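Local atomic coordinates of dehydrogenase (Chromobacterium violaceum, PDB entry 3Q2I), a protein that binds NAD(H) and a UDP-linked N-acetylglucosaminuronic acid, and probably oxidises this UDP-sugar on the route to 2,3-diacetamido-2,3-dideoxy-D-mannuronic acid. Residues D123-R137 / T314-G328. Residues are numbered along the deposited sequence; the frame is centred on the assembly and turned at random.
Sequences DKAKKHLFVVKQNRR and TMRGEATPETDGREG. With NAI (1,4-dihydronicotinamide adenine dinucleotide), chain B.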
loop_
_atom_site.group_PDB
_atom_site.type_symbol
_atom_site.label_atom_id
_atom_site.label_comp_id
_atom_site.label_asym_id
_atom_site.label_seq_id
_atom_site.Cartn_x
_atom_site.Cartn_y
_atom_site.Cartn_z
ATOM N N ASP A 123 33.449 15.564 -8.692
ATOM C CA ASP A 123 33.480 16.616 -7.685
ATOM C C ASP A 123 34.741 16.494 -6.839
ATOM O O ASP A 123 35.400 17.508 -6.563
ATOM C CB ASP A 123 32.271 16.513 -6.725
ATOM C CG ASP A 123 30.963 16.969 -7.339
ATOM O OD1 ASP A 123 30.959 17.547 -8.434
ATOM O OD2 ASP A 123 29.917 16.719 -6.690
ATOM N N LYS A 124 35.043 15.306 -6.338
ATOM C CA LYS A 124 36.130 15.155 -5.391
ATOM C C LYS A 124 37.471 15.381 -6.089
ATOM O O LYS A 124 38.435 15.815 -5.451
ATOM C CB LYS A 124 36.104 13.751 -4.801
ATOM C CG LYS A 124 37.196 13.432 -3.798
ATOM C CD LYS A 124 36.904 12.069 -3.222
ATOM C CE LYS A 124 37.865 11.731 -2.096
ATOM N NZ LYS A 124 38.861 10.780 -2.635
ATOM N N ALA A 125 37.548 15.056 -7.376
ATOM C CA ALA A 125 38.797 15.268 -8.104
ATOM C C ALA A 125 38.960 16.720 -8.553
ATOM O O ALA A 125 40.039 17.093 -9.007
ATOM C CB ALA A 125 38.906 14.285 -9.296
ATOM N N LYS A 126 37.902 17.529 -8.465
ATOM C CA LYS A 126 37.894 18.874 -9.000
ATOM C C LYS A 126 38.238 18.834 -10.479
ATOM O O LYS A 126 39.030 19.651 -10.981
ATOM C CB LYS A 126 38.858 19.769 -8.209
ATOM C CG LYS A 126 38.624 19.729 -6.712
ATOM C CD LYS A 126 39.574 20.647 -5.935
ATOM C CE LYS A 126 39.281 20.550 -4.438
ATOM N NZ LYS A 126 40.161 19.589 -3.676
ATOM N N LYS A 127 37.549 17.931 -11.190
ATOM C CA LYS A 127 37.686 17.833 -12.639
ATOM C C LYS A 127 36.302 17.836 -13.242
ATOM O O LYS A 127 35.327 17.466 -12.566
ATOM C CB LYS A 127 38.388 16.529 -13.027
ATOM C CG LYS A 127 39.813 16.404 -12.479
ATOM C CD LYS A 127 40.729 17.334 -13.268
ATOM C CE LYS A 127 42.083 17.434 -12.600
ATOM N NZ LYS A 127 42.970 18.045 -13.630
ATOM N N HIS A 128 36.210 18.278 -14.482
ATOM C CA HIS A 128 34.931 18.324 -15.201
ATOM C C HIS A 128 34.436 16.938 -15.564
ATOM O O HIS A 128 35.217 16.039 -15.845
ATOM C CB HIS A 128 35.047 19.144 -16.487
ATOM C CG HIS A 128 35.299 20.597 -16.256
ATOM N ND1 HIS A 128 34.312 21.479 -15.873
ATOM C CD2 HIS A 128 36.414 21.341 -16.464
ATOM C CE1 HIS A 128 34.819 22.698 -15.808
ATOM N NE2 HIS A 128 36.085 22.643 -16.175
ATOM N N LEU A 129 33.115 16.814 -15.585
ATOM C CA LEU A 129 32.446 15.671 -16.213
ATOM C C LEU A 129 31.467 16.308 -17.204
ATOM O O LEU A 129 30.493 16.976 -16.832
ATOM C CB LEU A 129 31.742 14.845 -15.116
ATOM C CG LEU A 129 30.813 13.749 -15.662
ATOM C CD1 LEU A 129 31.555 12.735 -16.505
ATOM C CD2 LEU A 129 30.166 13.059 -14.459
ATOM N N PHE A 130 31.730 16.147 -18.502
ATOM C CA PHE A 130 30.828 16.590 -19.573
ATOM C C PHE A 130 29.997 15.394 -20.003
ATOM O O PHE A 130 30.527 14.293 -20.023
ATOM C CB PHE A 130 31.681 16.964 -20.809
ATOM C CG PHE A 130 32.679 18.084 -20.568
ATOM C CD1 PHE A 130 32.259 19.407 -20.810
ATOM C CD2 PHE A 130 33.990 17.805 -20.182
ATOM C CE1 PHE A 130 33.183 20.497 -20.658
ATOM C CE2 PHE A 130 34.924 18.904 -20.041
ATOM C CZ PHE A 130 34.474 20.203 -20.246
ATOM N N VAL A 131 28.717 15.624 -20.303
ATOM C CA VAL A 131 27.842 14.551 -20.809
ATOM C C VAL A 131 27.394 15.039 -22.156
ATOM O O VAL A 131 26.922 16.173 -22.312
ATOM C CB VAL A 131 26.626 14.341 -19.869
ATOM C CG1 VAL A 131 25.722 13.225 -20.464
ATOM C CG2 VAL A 131 27.092 14.010 -18.451
ATOM N N VAL A 132 27.485 14.168 -23.156
ATOM C CA VAL A 132 27.150 14.536 -24.522
ATOM C C VAL A 132 25.666 14.579 -24.761
ATOM O O VAL A 132 25.036 13.522 -24.835
ATOM C CB VAL A 132 27.819 13.575 -25.523
ATOM C CG1 VAL A 132 27.406 13.973 -26.916
ATOM C CG2 VAL A 132 29.318 13.500 -25.320
ATOM N N LYS A 133 25.113 15.771 -24.868
ATOM C CA LYS A 133 23.725 16.007 -25.298
ATOM C C LYS A 133 23.764 16.937 -26.524
ATOM O O LYS A 133 23.421 18.132 -26.476
ATOM C CB LYS A 133 22.916 16.630 -24.150
ATOM C CG LYS A 133 22.609 15.669 -23.006
ATOM C CD LYS A 133 21.914 16.351 -21.826
ATOM C CE LYS A 133 21.699 15.350 -20.677
ATOM N NZ LYS A 133 20.460 14.568 -21.051
ATOM N N GLN A 134 24.113 16.337 -27.652
ATOM C CA GLN A 134 24.444 17.147 -28.831
ATOM C C GLN A 134 23.211 17.673 -29.553
ATOM O O GLN A 134 23.306 18.598 -30.369
ATOM C CB GLN A 134 25.435 16.374 -29.708
ATOM C CG GLN A 134 24.832 15.394 -30.703
ATOM C CD GLN A 134 24.354 14.126 -30.062
ATOM O OE1 GLN A 134 24.507 13.933 -28.858
ATOM N NE2 GLN A 134 23.820 13.225 -30.876
ATOM N N ASN A 135 22.034 17.127 -29.269
ATOM C CA ASN A 135 20.802 17.575 -29.946
ATOM C C ASN A 135 20.236 18.921 -29.504
ATOM O O ASN A 135 19.420 19.529 -30.193
ATOM C CB ASN A 135 19.705 16.499 -29.765
ATOM C CG ASN A 135 19.219 15.881 -31.063
ATOM O OD1 ASN A 135 19.967 15.756 -32.041
ATOM N ND2 ASN A 135 17.962 15.386 -31.047
ATOM N N ARG A 136 20.600 19.355 -28.293
ATOM C CA ARG A 136 20.067 20.566 -27.691
ATOM C C ARG A 136 20.358 21.777 -28.584
ATOM O O ARG A 136 19.575 22.705 -28.616
ATOM C CB ARG A 136 20.722 20.820 -26.329
ATOM C CG ARG A 136 20.224 19.884 -25.225
ATOM C CD ARG A 136 20.607 20.495 -23.899
ATOM N NE ARG A 136 20.090 19.589 -22.860
ATOM C CZ ARG A 136 20.294 19.812 -21.567
ATOM N NH1 ARG A 136 20.989 20.881 -21.174
ATOM N NH2 ARG A 136 19.835 18.963 -20.647
ATOM N N ARG A 137 21.475 21.725 -29.303
ATOM C CA ARG A 137 21.796 22.886 -30.155
ATOM C C ARG A 137 21.191 22.809 -31.545
ATOM O O ARG A 137 21.403 23.707 -32.361
ATOM C CB ARG A 137 23.303 23.145 -30.196
ATOM C CG ARG A 137 23.835 23.804 -28.927
ATOM C CD ARG A 137 23.675 25.320 -28.980
ATOM N NE ARG A 137 23.811 25.927 -27.655
ATOM C CZ ARG A 137 23.748 27.231 -27.401
ATOM N NH1 ARG A 137 23.542 28.104 -28.377
ATOM N NH2 ARG A 137 23.900 27.667 -26.156
ATOM N N THR A 314 35.413 25.571 -22.915
ATOM C CA THR A 314 35.483 25.447 -21.465
ATOM C C THR A 314 36.928 25.268 -21.041
ATOM O O THR A 314 37.366 25.854 -20.038
ATOM C CB THR A 314 34.621 24.208 -20.994
ATOM O OG1 THR A 314 33.266 24.490 -21.332
ATOM C CG2 THR A 314 34.748 23.955 -19.489
ATOM N N MET A 315 37.667 24.422 -21.739
ATOM C CA MET A 315 39.041 24.104 -21.358
ATOM C C MET A 315 39.955 25.340 -21.513
ATOM O O MET A 315 40.948 25.481 -20.785
ATOM C CB MET A 315 39.578 22.951 -22.190
ATOM C CG MET A 315 38.888 21.604 -21.939
ATOM S SD MET A 315 38.616 21.261 -20.185
ATOM C CE MET A 315 40.233 20.626 -19.906
ATOM N N ARG A 316 39.510 26.260 -22.360
ATOM C CA ARG A 316 40.287 27.483 -22.635
ATOM C C ARG A 316 39.843 28.643 -21.766
ATOM O O ARG A 316 40.326 29.772 -21.932
ATOM C CB ARG A 316 40.148 27.867 -24.100
ATOM C CG ARG A 316 40.957 26.966 -24.961
ATOM C CD ARG A 316 42.184 27.615 -25.519
ATOM N NE ARG A 316 42.411 26.892 -26.757
ATOM C CZ ARG A 316 43.320 25.936 -26.902
ATOM N NH1 ARG A 316 43.407 25.300 -28.060
ATOM N NH2 ARG A 316 44.173 25.675 -25.918
ATOM N N GLY A 317 38.945 28.384 -20.820
ATOM C CA GLY A 317 38.432 29.428 -19.944
ATOM C C GLY A 317 37.400 30.341 -20.566
ATOM O O GLY A 317 36.975 31.314 -19.932
ATOM N N GLU A 318 36.932 30.016 -21.775
ATOM C CA GLU A 318 36.095 30.905 -22.549
ATOM C C GLU A 318 34.607 30.660 -22.319
ATOM O O GLU A 318 33.738 31.470 -22.654
ATOM C CB GLU A 318 36.434 30.707 -24.025
ATOM C CG GLU A 318 37.901 31.026 -24.337
ATOM C CD GLU A 318 38.308 30.628 -25.762
ATOM O OE1 GLU A 318 37.702 29.712 -26.355
ATOM O OE2 GLU A 318 39.245 31.241 -26.322
ATOM N N ALA A 319 34.300 29.510 -21.737
ATOM C CA ALA A 319 32.908 29.269 -21.398
ATOM C C ALA A 319 32.851 28.236 -20.291
ATOM O O ALA A 319 33.881 27.762 -19.805
ATOM C CB ALA A 319 32.158 28.757 -22.608
ATOM N N THR A 320 31.613 27.896 -19.954
ATOM C CA THR A 320 31.323 26.831 -18.990
ATOM C C THR A 320 30.560 25.703 -19.690
ATOM O O THR A 320 29.973 25.910 -20.748
ATOM C CB THR A 320 30.464 27.380 -17.837
ATOM O OG1 THR A 320 29.227 27.889 -18.341
ATOM C CG2 THR A 320 31.161 28.493 -17.082
ATOM N N PRO A 321 30.529 24.497 -19.081
ATOM C CA PRO A 321 29.900 23.380 -19.786
ATOM C C PRO A 321 28.427 23.629 -20.071
ATOM O O PRO A 321 27.675 24.030 -19.180
ATOM C CB PRO A 321 30.155 22.177 -18.852
ATOM C CG PRO A 321 31.374 22.564 -18.049
ATOM C CD PRO A 321 31.199 24.066 -17.844
ATOM N N GLU A 322 27.989 23.316 -21.281
ATOM C CA GLU A 322 26.564 23.386 -21.553
ATOM C C GLU A 322 25.876 22.232 -20.846
ATOM O O GLU A 322 24.706 22.346 -20.494
ATOM C CB GLU A 322 26.266 23.255 -23.045
ATOM C CG GLU A 322 26.987 24.362 -23.783
ATOM C CD GLU A 322 26.119 25.065 -24.787
ATOM O OE1 GLU A 322 25.325 24.395 -25.488
ATOM O OE2 GLU A 322 26.263 26.303 -24.876
ATOM N N THR A 323 26.563 21.114 -20.772
ATOM C CA THR A 323 25.908 19.960 -20.123
ATOM C C THR A 323 26.914 19.185 -19.318
ATOM O O THR A 323 27.638 18.337 -19.853
ATOM C CB THR A 323 25.245 19.033 -21.158
ATOM O OG1 THR A 323 24.189 19.741 -21.823
ATOM C CG2 THR A 323 24.634 17.850 -20.395
ATOM N N ASP A 324 27.017 19.474 -18.024
ATOM C CA ASP A 324 27.922 18.723 -17.165
ATOM C C ASP A 324 27.220 17.520 -16.518
ATOM O O ASP A 324 26.055 17.296 -16.833
ATOM C CB ASP A 324 28.583 19.605 -16.124
ATOM C CG ASP A 324 27.605 20.275 -15.154
ATOM O OD1 ASP A 324 28.065 21.182 -14.405
ATOM O OD2 ASP A 324 26.406 19.947 -15.111
ATOM N N GLY A 325 27.933 16.769 -15.683
ATOM C CA GLY A 325 27.359 15.565 -15.071
ATOM C C GLY A 325 26.106 15.871 -14.275
ATOM O O GLY A 325 25.104 15.114 -14.354
ATOM N N ARG A 326 26.109 16.960 -13.525
ATOM C CA ARG A 326 24.941 17.345 -12.774
ATOM C C ARG A 326 23.743 17.654 -13.659
ATOM O O ARG A 326 22.582 17.337 -13.346
ATOM C CB ARG A 326 25.257 18.573 -11.945
ATOM C CG ARG A 326 25.445 18.250 -10.532
ATOM C CD ARG A 326 25.594 19.523 -9.689
ATOM N NE ARG A 326 26.002 18.916 -8.453
ATOM C CZ ARG A 326 27.213 18.451 -8.179
ATOM N NH1 ARG A 326 28.240 18.652 -9.035
ATOM N NH2 ARG A 326 27.409 17.804 -7.052
ATOM N N GLU A 327 23.974 18.259 -14.814
ATOM C CA GLU A 327 22.904 18.492 -15.785
ATOM C C GLU A 327 22.419 17.140 -16.320
ATOM O O GLU A 327 21.201 16.904 -16.380
ATOM C CB GLU A 327 23.380 19.393 -16.941
ATOM C CG GLU A 327 22.271 19.640 -17.982
ATOM C CD GLU A 327 21.135 20.535 -17.481
ATOM O OE1 GLU A 327 20.082 20.620 -18.168
ATOM O OE2 GLU A 327 21.285 21.173 -16.407
ATOM N N GLY A 328 23.342 16.211 -16.584
ATOM C CA GLY A 328 22.995 14.875 -17.079
ATOM C C GLY A 328 22.117 14.131 -16.056
ATOM O O GLY A 328 21.283 13.336 -16.457
HETATM P PA NAI B . 29.551 0.082 -30.204
HETATM O O1A NAI B . 29.192 -1.279 -29.765
HETATM O O2A NAI B . 29.583 0.419 -31.760
HETATM O O5B NAI B . 30.945 0.570 -29.642
HETATM C C5B NAI B . 31.461 -0.366 -28.738
HETATM C C4B NAI B . 32.939 -0.061 -28.535
HETATM O O4B NAI B . 33.382 -0.130 -27.168
HETATM C C3B NAI B . 33.413 -1.335 -29.235
HETATM O O3B NAI B . 34.397 -1.028 -30.234
HETATM C C2B NAI B . 33.832 -2.280 -28.096
HETATM O O2B NAI B . 34.843 -3.217 -28.446
HETATM C C1B NAI B . 34.355 -1.207 -27.112
HETATM N N9A NAI B . 34.526 -1.689 -25.761
HETATM C C8A NAI B . 33.644 -2.463 -25.046
HETATM N N7A NAI B . 34.119 -2.628 -23.844
HETATM C C5A NAI B . 35.273 -1.898 -23.676
HETATM C C6A NAI B . 36.206 -1.708 -22.636
HETATM N N6A NAI B . 36.046 -2.279 -21.391
HETATM N N1A NAI B . 37.280 -0.936 -22.871
HETATM C C2A NAI B . 37.452 -0.394 -24.060
HETATM N N3A NAI B . 36.621 -0.530 -25.091
HETATM C C4A NAI B . 35.531 -1.309 -24.920
HETATM O O3 NAI B . 28.518 1.093 -29.534
HETATM P PN NAI B . 28.182 2.548 -29.935
HETATM O O1N NAI B . 26.922 2.610 -30.751
HETATM O O2N NAI B . 29.374 3.368 -30.485
HETATM O O5D NAI B . 27.563 3.245 -28.600
HETATM C C5D NAI B . 28.624 3.685 -27.784
HETATM C C4D NAI B . 28.126 4.625 -26.690
HETATM O O4D NAI B . 27.690 5.803 -27.388
HETATM C C3D NAI B . 26.843 4.145 -25.955
HETATM O O3D NAI B . 26.920 4.678 -24.631
HETATM C C2D NAI B . 25.709 4.863 -26.697
HETATM O O2D NAI B . 24.602 5.152 -25.846
HETATM C C1D NAI B . 26.357 6.209 -27.135
HETATM N N1N NAI B . 25.735 6.785 -28.306
HETATM C C2N NAI B . 25.367 8.049 -28.285
HETATM C C3N NAI B . 24.693 8.649 -29.355
HETATM C C7N NAI B . 24.315 10.080 -29.330
HETATM O O7N NAI B . 23.403 10.581 -29.960
HETATM N N7N NAI B . 25.015 10.952 -28.545
HETATM C C4N NAI B . 24.329 7.814 -30.431
HETATM C C5N NAI B . 24.831 6.524 -30.451
HETATM C C6N NAI B . 25.522 6.016 -29.380
HETATM O O HOH W 1 19.663 15.985 -18.253
HETATM O O HOH W 2 22.301 22.994 -22.421
#
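Phe130 and Asp324 form a single beta bridge at strand 129-131, an edge strand of the parallel Rossmann sheet in this chain. The contact ties this edge of the NAD-binding fold to residues 314-328 of the C-terminal alpha/beta family region. Val131 N donates to Thr323 O at 3.0 Å in a nearly straight bond (177°). Gly325 N gives a weak bond to Leu129 O. Asp324 is the N-cap of helix 325-344, and its OD2 accepts from Glu327 N.

The end of helix 304-315 and the loop after it pack on two rings, His128 and Phe130. Thr314 CG2 lies over one face of the His128 ring, a CH-pi contact, and also meets the edge of Phe130. Pro321 CG touches Phe130 CE1 at 3.8 Å. Met315 SD lies at the Phe130 edge, a Met-aromatic contact.

Salt bridges flank the bridge. Arg326 meets Asp123 end-on, with the two planes 8° apart. Arg326 NE also pairs with Glu182 of a neighbouring subunit. Arg136 directs NH1 and NH2 to one oxygen, Glu327 OE1, with the planes almost perpendicular. Glu327 OE2 pairs with Lys330. The Arg136 chain is extended from CG to NE (chi3 179°), which carries the guanidinium out to Glu327, and Arg136 NE pairs with Asp197. Arg137 NE bonds Glu322 OE1 at 3.1 Å.

Beyond strand 129-131, Gln134 holds the nicotinamide carboxamide: N7N donates to Gln134 OE1 at 3.0 Å, and Gln134 NE2 donates to O7N at 2.8 Å.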